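Local structure of glucosamine kinase (Streptacidiphilus jiangxiensis, 6HWJ) at residues L35-D40 with L170-G175; V47-S52 with V136-E141; L337-M342 with R374-A379. The protein catalyses the magnesium-dependent transfer of phosphate from ATP to D-glucosamine, giving D-glucosamine 6-phosphate, and acts more weakly on glucose. All blocks are in the same frame, centred on the assembly; numbering follows the deposited sequence.

Interaction 1 (L35-D40 with L170-G175); sequences LDALLD and LTLAEG
L39 and L170 meet tip to tip, and A37 and L172 make a second, lighter touch beside them; the contact is entirely apolar. In the first pair the CD2 methyl of L39 sits against the isopropyl fork of L170, 3.7 Å from its CD1 and only slightly farther from its CD2. Both leucines hold CG anti to the backbone N (chi1 175° in L39), which stretches each side chain out from its own strand toward the other. In the second pair the short A37 offers just its CB, and L172 must do the reaching: its CD1 comes to 4.1 Å from A37 CB. F98, on strand 98-102, packs on A37, L39 and L170 alike and ties the two pairs together.

The polar groups of these segments work elsewhere. D36 OD2 forms a salt bridge with R51 and E174 OE2 one with R57. D36 and A37 both pair with V49, a classic beta bulge in strand 34-42. The packing as a whole is that of two antiparallel sheets laid against each other, joining the N-terminal antiparallel sheet to the six-stranded sheet that carries K133, an inferred ATP-binding residue.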
ATOM      1  N   LEU A  35      30.045   0.931  -4.095  1.00 29.29           N
ATOM      2  CA  LEU A  35      29.216  -0.237  -4.332  1.00 30.06           C
ATOM      3  C   LEU A  35      29.248  -1.129  -3.092  1.00 31.93           C
ATOM      4  O   LEU A  35      30.307  -1.637  -2.714  1.00 35.03           O
ATOM      5  CB  LEU A  35      29.701  -0.986  -5.565  1.00 28.21           C
ATOM      6  CG  LEU A  35      28.887  -2.186  -6.038  1.00 29.64           C
ATOM      7  CD1 LEU A  35      27.445  -1.767  -6.352  1.00 26.95           C
ATOM      8  CD2 LEU A  35      29.546  -2.803  -7.273  1.00 32.78           C
ATOM      9  N   ASP A  36      28.090  -1.305  -2.459  1.00 31.92           N
ATOM     10  CA  ASP A  36      27.989  -2.137  -1.263  1.00 33.59           C
ATOM     11  C   ASP A  36      27.674  -3.591  -1.587  1.00 33.58           C
ATOM     12  O   ASP A  36      28.079  -4.495  -0.841  1.00 35.23           O
ATOM     13  CB  ASP A  36      26.911  -1.591  -0.325  1.00 34.05           C
ATOM     14  CG  ASP A  36      27.387  -0.399   0.492  1.00 43.58           C
ATOM     15  OD1 ASP A  36      28.607  -0.121   0.512  1.00 45.19           O
ATOM     16  OD2 ASP A  36      26.535   0.260   1.115  1.00 46.38           O
ATOM     17  N   ALA A  37      26.942  -3.843  -2.669  1.00 33.36           N
ATOM     18  CA  ALA A  37      26.556  -5.202  -3.029  1.00 29.20           C
ATOM     19  C   ALA A  37      26.152  -5.198  -4.487  1.00 28.59           C
ATOM     20  O   ALA A  37      25.658  -4.191  -5.002  1.00 27.65           O
ATOM     21  CB  ALA A  37      25.402  -5.708  -2.146  1.00 30.73           C
ATOM     22  N   LEU A  38      26.343  -6.344  -5.145  1.00 30.78           N
ATOM     23  CA  LEU A  38      26.168  -6.436  -6.595  1.00 32.73           C
ATOM     24  C   LEU A  38      25.662  -7.827  -6.947  1.00 31.04           C
ATOM     25  O   LEU A  38      26.318  -8.830  -6.636  1.00 29.81           O
ATOM     26  CB  LEU A  38      27.498  -6.140  -7.289  1.00 34.26           C
ATOM     27  CG  LEU A  38      27.535  -5.934  -8.810  1.00 35.41           C
ATOM     28  CD1 LEU A  38      27.209  -7.231  -9.553  1.00 33.99           C
ATOM     29  CD2 LEU A  38      26.589  -4.811  -9.199  1.00 31.77           C
ATOM     30  N   LEU A  39      24.483  -7.886  -7.556  1.00 28.75           N
ATOM     31  CA  LEU A  39      23.936  -9.102  -8.113  1.00 27.47           C
ATOM     32  C   LEU A  39      24.189  -9.096  -9.619  1.00 29.67           C
ATOM     33  O   LEU A  39      23.617  -8.281 -10.345  1.00 29.40           O
ATOM     34  CB  LEU A  39      22.446  -9.217  -7.825  1.00 26.52           C
ATOM     35  CG  LEU A  39      21.769 -10.439  -8.491  1.00 31.01           C
ATOM     36  CD1 LEU A  39      22.296 -11.729  -7.885  1.00 33.85           C
ATOM     37  CD2 LEU A  39      20.268 -10.343  -8.340  1.00 31.84           C
ATOM     38  N   ASP A  40      25.050  -9.997 -10.081  1.00 30.68           N
ATOM     39  CA  ASP A  40      25.410 -10.073 -11.495  1.00 30.78           C
ATOM     40  C   ASP A  40      24.315 -10.826 -12.240  1.00 31.81           C
ATOM     41  O   ASP A  40      24.008 -11.978 -11.908  1.00 31.76           O
ATOM     42  CB  ASP A  40      26.758 -10.762 -11.640  1.00 36.36           C
ATOM     43  CG  ASP A  40      27.318 -10.672 -13.061  1.00 43.41           C
ATOM     44  OD1 ASP A  40      26.534 -10.608 -14.030  1.00 40.40           O
ATOM     45  OD2 ASP A  40      28.568 -10.663 -13.186  1.00 51.37           O
ATOM     46  N   LEU A 170      13.268  -9.773  -5.341  1.00 24.11           N
ATOM     47  CA  LEU A 170      14.693  -9.631  -5.065  1.00 24.06           C
ATOM     48  C   LEU A 170      14.852  -8.817  -3.791  1.00 24.23           C
ATOM     49  O   LEU A 170      14.384  -7.672  -3.722  1.00 23.99           O
ATOM     50  CB  LEU A 170      15.423  -8.947  -6.214  1.00 23.85           C
ATOM     51  CG  LEU A 170      16.891  -8.606  -5.946  1.00 24.61           C
ATOM     52  CD1 LEU A 170      17.683  -9.891  -5.665  1.00 25.14           C
ATOM     53  CD2 LEU A 170      17.515  -7.831  -7.093  1.00 28.26           C
ATOM     54  N   THR A 171      15.498  -9.414  -2.786  1.00 27.31           N
ATOM     55  CA  THR A 171      15.718  -8.741  -1.515  1.00 27.01           C
ATOM     56  C   THR A 171      17.182  -8.835  -1.110  1.00 29.81           C
ATOM     57  O   THR A 171      17.932  -9.703  -1.571  1.00 28.50           O
ATOM     58  CB  THR A 171      14.840  -9.338  -0.398  1.00 28.19           C
ATOM     59  OG1 THR A 171      15.157 -10.728  -0.244  1.00 26.01           O
ATOM     60  CG2 THR A 171      13.366  -9.174  -0.738  1.00 30.21           C
ATOM     61  N   LEU A 172      17.572  -7.913  -0.241  1.00 27.20           N
ATOM     62  CA  LEU A 172      18.891  -7.867   0.345  1.00 29.80           C
ATOM     63  C   LEU A 172      18.779  -8.441   1.750  1.00 33.51           C
ATOM     64  O   LEU A 172      17.954  -7.978   2.539  1.00 37.62           O
ATOM     65  CB  LEU A 172      19.408  -6.431   0.373  1.00 34.96           C
ATOM     66  CG  LEU A 172      20.863  -6.168   0.785  1.00 36.59           C
ATOM     67  CD1 LEU A 172      21.840  -6.558  -0.296  1.00 34.41           C
ATOM     68  CD2 LEU A 172      21.002  -4.689   1.132  1.00 38.76           C
ATOM     69  N   ALA A 173      19.575  -9.457   2.042  1.00 35.01           N
ATOM     70  CA  ALA A 173      19.466 -10.189   3.303  1.00 40.89           C
ATOM     71  C   ALA A 173      20.156  -9.376   4.393  1.00 40.70           C
ATOM     72  O   ALA A 173      21.374  -9.423   4.538  1.00 42.03           O
ATOM     73  CB  ALA A 173      20.086 -11.580   3.182  1.00 44.21           C
ATOM     74  N   GLU A 174      19.372  -8.623   5.147  1.00 45.53           N
ATOM     75  CA  GLU A 174      19.897  -7.816   6.242  1.00 54.71           C
ATOM     76  C   GLU A 174      18.726  -7.311   7.072  1.00 58.06           C
ATOM     77  O   GLU A 174      17.579  -7.298   6.618  1.00 57.32           O
ATOM     78  CB  GLU A 174      20.735  -6.640   5.729  1.00 53.45           C
ATOM     79  CG  GLU A 174      19.922  -5.637   4.910  1.00 53.01           C
ATOM     80  CD  GLU A 174      20.642  -4.316   4.725  1.00 53.03           C
ATOM     81  OE1 GLU A 174      21.778  -4.323   4.184  1.00 55.00           O
ATOM     82  OE2 GLU A 174      20.082  -3.279   5.152  1.00 50.42           O
ATOM     83  N   GLY A 175      19.034  -6.889   8.296  1.00 61.68           N
ATOM     84  CA  GLY A 175      18.026  -6.307   9.156  1.00 60.93           C
ATOM     85  C   GLY A 175      17.012  -7.331   9.639  1.00 59.25           C
ATOM     86  O   GLY A 175      17.157  -8.537   9.465  1.00 55.35           O
TER

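Interaction 2 (V47-S52 with V136-E141); sequences VGVVRS and VRLPAE
V49 and L138 are brought together by different rotations about CA-CB. V49 holds CG1 anti to its backbone N (chi1 175°), while L138 turns CG beside its own N (chi1 -63°) and extends from there. The two side chains cross at about a right angle, and the touch is a methyl-to-methyl one, V49 CG1 to L138 CD1 at 4.0 Å. Both residues are buried.

The other half of the contact is polar and lies nearer the surface. R51 leaves its strand with an extended chain that bends at chi3, and this bend swings the guanidinium round toward E141, whose own chain is extended. The carboxylate oxygen E141 OE1 lies at the guanidinium edge, near its plane, but at 3.8 Å from R51 NH2 the salt bridge is a long one. The two planar groups are turned 49° apart, so they do not form a flat, two-pronged pair. The closer carboxylate for R51 NH2 is that of D36, on the adjacent strand, so E141 probably adds a weaker, second negative charge to a guanidinium already held. A water makes the shorter link between the segments: it accepts from R51 NH1 at 2.7 Å and from the backbone N of E141 at 2.9 Å, tying the arginine to the main chain as well.

Within the fold, strands 45-51 and 137-138 both pair antiparallel with strand 57-65, the short 137-138 only weakly bonded, and L138 also packs on T59 of that strand. L181, from strand 179-186 of the six-stranded sheet, touches both V49 and L138, and R57 of strand 57-65 lies against R51 and E141.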
ATOM      1  N   VAL A  47      22.322  -5.665 -10.663  1.00 24.94           N
ATOM      2  CA  VAL A  47      21.609  -4.868  -9.677  1.00 23.92           C
ATOM      3  C   VAL A  47      22.613  -4.480  -8.607  1.00 25.82           C
ATOM      4  O   VAL A  47      23.226  -5.352  -7.977  1.00 28.54           O
ATOM      5  CB  VAL A  47      20.434  -5.615  -9.058  1.00 23.63           C
ATOM      6  CG1 VAL A  47      19.637  -4.649  -8.145  1.00 26.11           C
ATOM      7  CG2 VAL A  47      19.506  -6.205 -10.127  1.00 26.83           C
ATOM      8  N   GLY A  48      22.804  -3.182  -8.422  1.00 26.71           N
ATOM      9  CA  GLY A  48      23.740  -2.671  -7.452  1.00 25.46           C
ATOM     10  C   GLY A  48      22.989  -2.061  -6.281  1.00 28.87           C
ATOM     11  O   GLY A  48      21.915  -1.485  -6.459  1.00 27.34           O
ATOM     12  N   VAL A  49      23.547  -2.231  -5.093  1.00 28.63           N
ATOM     13  CA  VAL A  49      23.191  -1.462  -3.911  1.00 28.80           C
ATOM     14  C   VAL A  49      24.326  -0.474  -3.701  1.00 29.38           C
ATOM     15  O   VAL A  49      25.456  -0.870  -3.393  1.00 27.40           O
ATOM     16  CB  VAL A  49      22.989  -2.364  -2.689  1.00 30.16           C
ATOM     17  CG1 VAL A  49      22.738  -1.519  -1.457  1.00 31.83           C
ATOM     18  CG2 VAL A  49      21.832  -3.337  -2.940  1.00 28.50           C
ATOM     19  N   VAL A  50      24.046   0.805  -3.932  1.00 28.87           N
ATOM     20  CA  VAL A  50      25.069   1.832  -4.032  1.00 29.69           C
ATOM     21  C   VAL A  50      24.846   2.845  -2.923  1.00 29.12           C
ATOM     22  O   VAL A  50      23.706   3.202  -2.602  1.00 31.94           O
ATOM     23  CB  VAL A  50      25.069   2.509  -5.414  1.00 28.52           C
ATOM     24  CG1 VAL A  50      26.164   3.549  -5.525  1.00 31.91           C
ATOM     25  CG2 VAL A  50      25.221   1.443  -6.504  1.00 28.68           C
ATOM     26  N   ARG A  51      25.942   3.292  -2.339  1.00 28.68           N
ATOM     27  CA  ARG A  51      25.934   4.337  -1.319  1.00 35.06           C
ATOM     28  C   ARG A  51      26.538   5.603  -1.902  1.00 33.57           C
ATOM     29  O   ARG A  51      27.654   5.575  -2.441  1.00 34.16           O
ATOM     30  CB  ARG A  51      26.706   3.864  -0.091  1.00 43.89           C
ATOM     31  CG  ARG A  51      26.485   4.657   1.159  1.00 61.89           C
ATOM     32  CD  ARG A  51      27.332   4.088   2.303  1.00 75.98           C
ATOM     33  NE  ARG A  51      26.993   2.693   2.594  1.00 86.59           N
ATOM     34  CZ  ARG A  51      26.294   2.287   3.656  1.00 96.05           C
ATOM     35  NH1 ARG A  51      25.849   3.162   4.553  1.00 99.23           N
ATOM     36  NH2 ARG A  51      26.048   0.996   3.824  1.00 98.76           N
ATOM     37  N   SER A  52      25.799   6.706  -1.817  1.00 31.12           N
ATOM     38  CA  SER A  52      26.390   7.995  -2.117  1.00 32.89           C
ATOM     39  C   SER A  52      27.180   8.500  -0.891  1.00 36.11           C
ATOM     40  O   SER A  52      27.097   7.950   0.212  1.00 37.56           O
ATOM     41  CB  SER A  52      25.306   8.987  -2.542  1.00 33.04           C
ATOM     42  OG  SER A  52      24.134   8.858  -1.761  1.00 32.77           O
ATOM     43  N   VAL A 136      14.110   2.313  -5.335  1.00 30.51           N
ATOM     44  CA  VAL A 136      15.093   3.343  -5.674  1.00 33.84           C
ATOM     45  C   VAL A 136      15.867   3.682  -4.403  1.00 35.53           C
ATOM     46  O   VAL A 136      16.979   3.183  -4.178  1.00 34.48           O
ATOM     47  CB  VAL A 136      14.411   4.574  -6.286  1.00 37.22           C
ATOM     48  CG1 VAL A 136      15.435   5.670  -6.571  1.00 38.54           C
ATOM     49  CG2 VAL A 136      13.683   4.187  -7.557  1.00 37.35           C
ATOM     50  N   ARG A 137      15.275   4.502  -3.546  1.00 37.96           N
ATOM     51  CA  ARG A 137      15.902   4.836  -2.271  1.00 40.01           C
ATOM     52  C   ARG A 137      15.658   3.699  -1.287  1.00 32.15           C
ATOM     53  O   ARG A 137      14.541   3.204  -1.162  1.00 29.87           O
ATOM     54  CB  ARG A 137      15.342   6.156  -1.738  1.00 55.13           C
ATOM     55  CG  ARG A 137      15.957   6.627  -0.439  1.00 70.29           C
ATOM     56  CD  ARG A 137      17.430   6.960  -0.591  1.00 82.71           C
ATOM     57  NE  ARG A 137      17.986   7.495   0.652  1.00 93.23           N
ATOM     58  CZ  ARG A 137      17.966   8.782   0.994  1.00100.52           C
ATOM     59  NH1 ARG A 137      17.416   9.684   0.189  1.00101.96           N
ATOM     60  NH2 ARG A 137      18.499   9.167   2.145  1.00104.18           N
ATOM     61  N   LEU A 138      16.710   3.273  -0.611  1.00 33.38           N
ATOM     62  CA  LEU A 138      16.626   2.224   0.395  1.00 33.57           C
ATOM     63  C   LEU A 138      16.780   2.818   1.792  1.00 38.28           C
ATOM     64  O   LEU A 138      17.361   3.894   1.963  1.00 35.99           O
ATOM     65  CB  LEU A 138      17.732   1.184   0.182  1.00 32.12           C
ATOM     66  CG  LEU A 138      17.670   0.402  -1.140  1.00 32.18           C
ATOM     67  CD1 LEU A 138      18.942  -0.405  -1.337  1.00 31.20           C
ATOM     68  CD2 LEU A 138      16.423  -0.498  -1.179  1.00 31.53           C
ATOM     69  N   PRO A 139      16.312   2.124   2.821  1.00 38.59           N
ATOM     70  CA  PRO A 139      16.648   2.533   4.192  1.00 41.42           C
ATOM     71  C   PRO A 139      18.122   2.307   4.490  1.00 43.30           C
ATOM     72  O   PRO A 139      18.833   1.596   3.769  1.00 40.25           O
ATOM     73  CB  PRO A 139      15.754   1.641   5.065  1.00 42.68           C
ATOM     74  CG  PRO A 139      15.446   0.450   4.211  1.00 41.31           C
ATOM     75  CD  PRO A 139      15.418   0.949   2.779  1.00 39.16           C
ATOM     76  N   ALA A 140      18.588   2.946   5.568  1.00 42.49           N
ATOM     77  CA  ALA A 140      19.924   2.669   6.072  1.00 44.80           C
ATOM     78  C   ALA A 140      20.054   1.189   6.428  1.00 44.75           C
ATOM     79  O   ALA A 140      19.070   0.490   6.658  1.00 40.90           O
ATOM     80  CB  ALA A 140      20.225   3.530   7.301  1.00 47.57           C
ATOM     81  N   GLU A 141      21.292   0.711   6.470  1.00 49.81           N
ATOM     82  CA  GLU A 141      21.530  -0.710   6.701  1.00 53.98           C
ATOM     83  C   GLU A 141      20.983  -1.123   8.061  1.00 53.56           C
ATOM     84  O   GLU A 141      21.217  -0.453   9.069  1.00 54.04           O
ATOM     85  CB  GLU A 141      23.023  -1.021   6.610  1.00 62.97           C
ATOM     86  CG  GLU A 141      23.348  -2.507   6.618  1.00 67.86           C
ATOM     87  CD  GLU A 141      24.817  -2.783   6.337  1.00 74.09           C
ATOM     88  OE1 GLU A 141      25.628  -1.828   6.386  1.00 75.75           O
ATOM     89  OE2 GLU A 141      25.155  -3.955   6.061  1.00 75.50           O
TER
HETATM   90  O   HOH W   1      23.633   2.260   5.872  1.00 57.02           O

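Interaction 3 (L337-M342 with R374-A379)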
ATOM      1  N   LEU A 337      -7.561  -2.489  11.561  1.00 26.08           N
ATOM      2  CA  LEU A 337      -7.143  -1.288  10.856  1.00 25.62           C
ATOM      3  C   LEU A 337      -7.446  -1.384   9.362  1.00 24.92           C
ATOM      4  O   LEU A 337      -7.990  -0.445   8.763  1.00 25.36           O
ATOM      5  CB  LEU A 337      -5.647  -1.042  11.087  1.00 27.76           C
ATOM      6  CG  LEU A 337      -5.087   0.159  10.321  1.00 31.67           C
ATOM      7  CD1 LEU A 337      -5.639   1.464  10.899  1.00 30.60           C
ATOM      8  CD2 LEU A 337      -3.545   0.172  10.369  1.00 38.71           C
ATOM      9  N   ASP A 338      -7.092  -2.510   8.728  1.00 27.47           N
ATOM     10  CA  ASP A 338      -7.461  -2.696   7.321  1.00 23.23           C
ATOM     11  C   ASP A 338      -8.972  -2.698   7.166  1.00 27.40           C
ATOM     12  O   ASP A 338      -9.508  -2.185   6.171  1.00 28.18           O
ATOM     13  CB  ASP A 338      -6.899  -4.002   6.757  1.00 25.16           C
ATOM     14  CG  ASP A 338      -5.383  -3.989   6.579  1.00 26.96           C
ATOM     15  OD1 ASP A 338      -4.758  -2.904   6.502  1.00 25.52           O
ATOM     16  OD2 ASP A 338      -4.819  -5.105   6.490  1.00 27.97           O
ATOM     17  N   VAL A 339      -9.675  -3.325   8.115  1.00 28.94           N
ATOM     18  CA  VAL A 339     -11.133  -3.429   8.026  1.00 27.52           C
ATOM     19  C   VAL A 339     -11.752  -2.042   7.975  1.00 27.07           C
ATOM     20  O   VAL A 339     -12.571  -1.752   7.098  1.00 26.02           O
ATOM     21  CB  VAL A 339     -11.688  -4.245   9.204  1.00 29.15           C
ATOM     22  CG1 VAL A 339     -13.183  -4.118   9.282  1.00 29.82           C
ATOM     23  CG2 VAL A 339     -11.275  -5.711   9.090  1.00 30.35           C
ATOM     24  N   VAL A 340     -11.350  -1.156   8.901  1.00 29.03           N
ATOM     25  CA  VAL A 340     -11.951   0.168   8.940  1.00 28.00           C
ATOM     26  C   VAL A 340     -11.508   0.996   7.750  1.00 24.37           C
ATOM     27  O   VAL A 340     -12.253   1.858   7.276  1.00 27.36           O
ATOM     28  CB  VAL A 340     -11.638   0.899  10.263  1.00 29.48           C
ATOM     29  CG1 VAL A 340     -12.200   0.124  11.446  1.00 29.68           C
ATOM     30  CG2 VAL A 340     -10.146   1.163  10.415  1.00 32.03           C
ATOM     31  N   GLY A 341     -10.292   0.786   7.269  1.00 26.69           N
ATOM     32  CA  GLY A 341      -9.855   1.473   6.050  1.00 26.69           C
ATOM     33  C   GLY A 341     -10.780   1.185   4.875  1.00 27.30           C
ATOM     34  O   GLY A 341     -11.185   2.095   4.151  1.00 24.42           O
ATOM     35  N   MET A 342     -11.166  -0.074   4.699  1.00 27.18           N
ATOM     36  CA  MET A 342     -12.020  -0.429   3.569  1.00 28.11           C
ATOM     37  C   MET A 342     -13.466  -0.011   3.802  1.00 26.03           C
ATOM     38  O   MET A 342     -14.102   0.520   2.890  1.00 27.07           O
ATOM     39  CB  MET A 342     -11.931  -1.931   3.276  1.00 27.19           C
ATOM     40  CG  MET A 342     -12.611  -2.345   1.985  1.00 30.13           C
ATOM     41  SD  MET A 342     -11.983  -1.459   0.533  1.00 29.80           S
ATOM     42  CE  MET A 342     -10.354  -2.186   0.359  1.00 25.79           C
ATOM     43  N   ARG A 374     -22.328  -3.501   6.277  1.00 32.60           N
ATOM     44  CA  ARG A 374     -22.780  -4.764   6.837  1.00 36.46           C
ATOM     45  C   ARG A 374     -22.395  -5.946   5.946  1.00 34.76           C
ATOM     46  O   ARG A 374     -21.951  -6.989   6.453  1.00 30.06           O
ATOM     47  CB  ARG A 374     -24.291  -4.719   7.052  1.00 47.78           C
ATOM     48  CG  ARG A 374     -24.903  -6.018   7.591  1.00 63.18           C
ATOM     49  CD  ARG A 374     -24.172  -6.511   8.837  1.00 77.88           C
ATOM     50  NE  ARG A 374     -24.068  -5.471   9.858  1.00 89.05           N
ATOM     51  CZ  ARG A 374     -23.229  -5.507  10.889  1.00 96.38           C
ATOM     52  NH1 ARG A 374     -23.210  -4.510  11.760  1.00 99.54           N
ATOM     53  NH2 ARG A 374     -22.407  -6.536  11.047  1.00 98.63           N
ATOM     54  N   SER A 375     -22.553  -5.803   4.620  1.00 33.46           N
ATOM     55  CA  SER A 375     -22.170  -6.879   3.709  1.00 36.11           C
ATOM     56  C   SER A 375     -20.684  -7.198   3.817  1.00 32.39           C
ATOM     57  O   SER A 375     -20.297  -8.371   3.811  1.00 32.96           O
ATOM     58  CB  SER A 375     -22.517  -6.510   2.257  1.00 37.03           C
ATOM     59  OG  SER A 375     -23.904  -6.245   2.106  1.00 41.35           O
ATOM     60  N   PHE A 376     -19.841  -6.168   3.887  1.00 28.06           N
ATOM     61  CA  PHE A 376     -18.407  -6.378   4.013  1.00 30.26           C
ATOM     62  C   PHE A 376     -18.071  -7.126   5.292  1.00 27.74           C
ATOM     63  O   PHE A 376     -17.376  -8.144   5.262  1.00 29.22           O
ATOM     64  CB  PHE A 376     -17.669  -5.032   3.984  1.00 28.36           C
ATOM     65  CG  PHE A 376     -16.184  -5.156   4.157  1.00 27.22           C
ATOM     66  CD1 PHE A 376     -15.627  -5.269   5.418  1.00 27.49           C
ATOM     67  CD2 PHE A 376     -15.346  -5.177   3.052  1.00 26.99           C
ATOM     68  CE1 PHE A 376     -14.269  -5.409   5.575  1.00 28.87           C
ATOM     69  CE2 PHE A 376     -13.987  -5.280   3.208  1.00 27.69           C
ATOM     70  CZ  PHE A 376     -13.445  -5.418   4.470  1.00 28.47           C
ATOM     71  N   LEU A 377     -18.545  -6.618   6.438  1.00 31.68           N
ATOM     72  CA  LEU A 377     -18.226  -7.235   7.723  1.00 33.69           C
ATOM     73  C   LEU A 377     -18.745  -8.668   7.823  1.00 34.81           C
ATOM     74  O   LEU A 377     -18.051  -9.549   8.346  1.00 32.42           O
ATOM     75  CB  LEU A 377     -18.808  -6.386   8.853  1.00 36.39           C
ATOM     76  CG  LEU A 377     -18.114  -5.058   9.118  1.00 39.94           C
ATOM     77  CD1 LEU A 377     -18.881  -4.254  10.154  1.00 42.68           C
ATOM     78  CD2 LEU A 377     -16.670  -5.274   9.570  1.00 42.92           C
ATOM     79  N   ASP A 378     -19.977  -8.919   7.362  1.00 34.03           N
ATOM     80  CA  ASP A 378     -20.517 -10.276   7.413  1.00 35.83           C
ATOM     81  C   ASP A 378     -19.665 -11.238   6.591  1.00 31.58           C
ATOM     82  O   ASP A 378     -19.304 -12.328   7.058  1.00 29.47           O
ATOM     83  CB  ASP A 378     -21.967 -10.284   6.927  1.00 46.89           C
ATOM     84  CG  ASP A 378     -22.911  -9.616   7.907  1.00 62.05           C
ATOM     85  OD1 ASP A 378     -22.464  -9.228   9.011  1.00 67.29           O
ATOM     86  OD2 ASP A 378     -24.104  -9.475   7.575  1.00 69.24           O
ATOM     87  N   ALA A 379     -19.324 -10.847   5.359  1.00 28.66           N
ATOM     88  CA  ALA A 379     -18.465 -11.685   4.530  1.00 28.35           C
ATOM     89  C   ALA A 379     -17.095 -11.863   5.163  1.00 27.87           C
ATOM     90  O   ALA A 379     -16.542 -12.968   5.173  1.00 28.20           O
ATOM     91  CB  ALA A 379     -18.346 -11.071   3.134  1.00 28.81           C
TER
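M342 and F376 form the tight part of this helix-helix contact. The CG methylene of M342 comes to 3.5 Å from F376 CE2, and its CB is close to CE2 and CZ as well, so the base of the methionine, rather than its sulfur, does the touching. F376 holds CG anti to the backbone N (chi1 178°), which sends the ring straight across to the other helix, while M342 bends at chi2 and chi3 and carries its SD and CE away. V339 meets the other flank of the ring more loosely, with CG1 at 4.1 Å from F376 CE1, but the same methyl packs closer on L377 CD2, at 3.7 Å.

Toward the outside the character changes. L377 is partly exposed; beside it on the same helix D378, and R374 about a turn earlier, lie on the surface, joined by a weak salt bridge; R374 is poorly ordered.

The local axes approach to 11.1 Å and run roughly antiparallel, at 154°. Helix 212-234 packs on F376 through T226, and helix 398-416 reaches V339 through L398. F301 and V303, from the loop leading to the magnesium ligand Q305, rest on M342.

How the interactions relate
Interactions 1 and 2 are neighbours, with centres 9 Å apart. They share the N-terminal sheet, in which strands 34-42 and 45-51 lie side by side, and E174 of one packs on E141 of the other. Along the chain interaction 2 is nested inside the loop closed by interaction 1. Interaction 2 stays within that sheet, whereas interaction 1 joins it to the six-stranded sheet. Interaction 3 follows in series, on the opposite side of the chain's centre, about 38 and 37 Å from them between centres, joining two C-terminal helices. Interactions 1 and 2 lie near K133, interaction 2 also about 10 Å (side chain to side chain) from magnesium-binding D319; interaction 3 is near Q305 and glucosamine-binding D300.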